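Long-range contact in hypothetical protein PH0730 (PDB 2P8T), which is of unknown function but may bind ATP and act as an aminoacyl-tRNA ligase: residues Leu27-Arg33 and Gly66-Thr70. Numbering follows the deposited sequence.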
loop_
_atom_site.group_PDB
_atom_site.type_symbol
_atom_site.label_atom_id
_atom_site.label_comp_id
_atom_site.label_asym_id
_atom_site.label_seq_id
_atom_site.Cartn_x
_atom_site.Cartn_y
_atom_site.Cartn_z
ATOM N N LEU A 27 8.865 6.570 3.404
ATOM C CA LEU A 27 10.207 7.157 3.398
ATOM C C LEU A 27 10.765 7.506 2.007
ATOM O O LEU A 27 11.981 7.509 1.793
ATOM C CB LEU A 27 11.180 6.275 4.208
ATOM C CG LEU A 27 10.999 6.272 5.734
ATOM C CD1 LEU A 27 12.008 5.354 6.414
ATOM C CD2 LEU A 27 11.092 7.672 6.341
ATOM N N LYS A 28 9.879 7.804 1.057
ATOM C CA LYS A 28 10.297 8.393 -0.221
ATOM C C LYS A 28 10.948 9.745 0.054
ATOM O O LYS A 28 11.806 10.213 -0.718
ATOM C CB LYS A 28 9.109 8.553 -1.173
ATOM C CG LYS A 28 7.991 9.456 -0.657
ATOM C CD LYS A 28 6.679 9.221 -1.405
ATOM C CE LYS A 28 6.752 9.640 -2.873
ATOM N NZ LYS A 28 6.692 11.127 -3.039
ATOM N N GLU A 29 10.519 10.358 1.158
ATOM C CA GLU A 29 11.136 11.559 1.713
ATOM C C GLU A 29 11.614 11.274 3.151
ATOM O O GLU A 29 10.977 10.487 3.871
ATOM C CB GLU A 29 10.139 12.728 1.700
ATOM C CG GLU A 29 9.040 12.669 2.777
ATOM C CD GLU A 29 7.969 13.739 2.607
ATOM O OE1 GLU A 29 8.179 14.678 1.800
ATOM O OE2 GLU A 29 6.911 13.638 3.281
ATOM N N PRO A 30 12.739 11.898 3.570
ATOM C CA PRO A 30 13.170 11.772 4.968
ATOM C C PRO A 30 12.058 12.191 5.923
ATOM O O PRO A 30 11.417 13.217 5.697
ATOM C CB PRO A 30 14.364 12.735 5.064
ATOM C CG PRO A 30 14.298 13.595 3.831
ATOM C CD PRO A 30 13.681 12.719 2.787
ATOM N N LEU A 31 11.809 11.388 6.957
ATOM C CA LEU A 31 10.728 11.658 7.916
ATOM C C LEU A 31 11.157 11.430 9.363
ATOM O O LEU A 31 11.980 10.560 9.644
ATOM C CB LEU A 31 9.493 10.794 7.624
ATOM C CG LEU A 31 8.480 11.149 6.523
ATOM C CD1 LEU A 31 7.342 10.136 6.515
ATOM C CD2 LEU A 31 7.919 12.548 6.695
ATOM N N GLY A 32 10.575 12.205 10.274
ATOM C CA GLY A 32 10.813 12.039 11.705
ATOM C C GLY A 32 9.936 10.958 12.300
ATOM O O GLY A 32 8.903 10.604 11.729
ATOM N N ARG A 33 10.348 10.441 13.456
ATOM C CA ARG A 33 9.644 9.344 14.132
ATOM C C ARG A 33 8.195 9.643 14.533
ATOM O O ARG A 33 7.347 8.747 14.508
ATOM C CB ARG A 33 10.447 8.831 15.337
ATOM C CG ARG A 33 11.331 9.874 16.017
ATOM C CD ARG A 33 12.007 9.306 17.264
ATOM N NE ARG A 33 11.021 8.853 18.245
ATOM C CZ ARG A 33 10.457 9.635 19.163
ATOM N NH1 ARG A 33 10.782 10.920 19.243
ATOM N NH2 ARG A 33 9.564 9.130 20.002
ATOM N N GLY A 66 15.460 13.745 10.282
ATOM C CA GLY A 66 14.561 12.636 9.964
ATOM C C GLY A 66 15.250 11.401 9.415
ATOM O O GLY A 66 16.430 11.427 9.048
ATOM N N HIS A 67 14.484 10.315 9.344
ATOM C CA HIS A 67 14.987 9.028 8.899
ATOM C C HIS A 67 14.926 8.928 7.382
ATOM O O HIS A 67 13.986 9.413 6.746
ATOM C CB HIS A 67 14.191 7.895 9.558
ATOM C CG HIS A 67 14.214 7.937 11.054
ATOM N ND1 HIS A 67 15.080 7.174 11.805
ATOM C CD2 HIS A 67 13.500 8.673 11.938
ATOM C CE1 HIS A 67 14.883 7.421 13.088
ATOM N NE2 HIS A 67 13.937 8.334 13.196
ATOM N N PHE A 68 15.948 8.331 6.797
ATOM C CA PHE A 68 15.960 8.156 5.356
ATOM C C PHE A 68 16.455 6.786 4.998
ATOM O O PHE A 68 17.126 6.123 5.787
ATOM C CB PHE A 68 16.839 9.205 4.673
ATOM C CG PHE A 68 18.263 9.173 5.125
ATOM C CD1 PHE A 68 19.222 8.489 4.393
ATOM C CD2 PHE A 68 18.639 9.810 6.301
ATOM C CE1 PHE A 68 20.554 8.444 4.821
ATOM C CE2 PHE A 68 19.953 9.771 6.742
ATOM C CZ PHE A 68 20.921 9.091 5.992
ATOM N N LEU A 69 16.136 6.394 3.774
ATOM C CA LEU A 69 16.527 5.121 3.227
ATOM C C LEU A 69 17.998 5.132 2.842
ATOM O O LEU A 69 18.487 6.084 2.228
ATOM C CB LEU A 69 15.641 4.776 2.016
ATOM C CG LEU A 69 14.179 4.420 2.314
ATOM C CD1 LEU A 69 13.362 4.395 1.024
ATOM C CD2 LEU A 69 14.041 3.091 3.032
ATOM N N THR A 70 18.696 4.078 3.237
ATOM C CA THR A 70 20.082 3.841 2.842
ATOM C C THR A 70 20.079 3.341 1.395
ATOM O O THR A 70 19.011 3.215 0.789
ATOM C CB THR A 70 20.712 2.748 3.710
ATOM O OG1 THR A 70 20.024 1.508 3.461
ATOM C CG2 THR A 70 20.625 3.104 5.217
HETATM O O HOH W 1 14.415 8.240 2.327
#
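L31 and H67 form a single antiparallel bridge, a hydrogen-bonded pair with CA atoms 5.1 Å apart, between the loop joining helices 17-26 and 33-40 and strand 67-69. L31 N donates to H67 O at 2.9 Å. The return bond, H67 N to L31 O, is modelled at a doubtfully short 2.5 Å. P30 CA adds a CA-H...O contact to H67 O at 3.1 Å, and L27 CD2 approaches the same oxygen at 3.4 Å. Nearer T70, direct pairing gives way to a water that donates to L27 O and accepts from L69 N.

With chi1 at -57°, the H67 ring swings beside its own backbone N and presents CD2 edge-on to L31 O, 3.3 Å away in the ring plane. NE2 lies 4.1 Å from R33 CB, while the R33 guanidinium, its plane 72° from the ring, turns off to a salt bridge with E44. L27 CB packs on L69 CG at 4.0 Å, and L27 also touches I60 of the partner strand 60-62. Replacing H67 by an alanine would probably strip the ring edge from L31 O and open a gap beside R33 and L51.

Two direct N-H...O bonds thus pair L31 with H67, water links L27 O to L69 N, and leucine packing and the H67 ring edge flank the bridge. Together they tie the first interhelical loop to antiparallel strands 60-62 and 67-69, the wing of a probable winged helix-turn-helix.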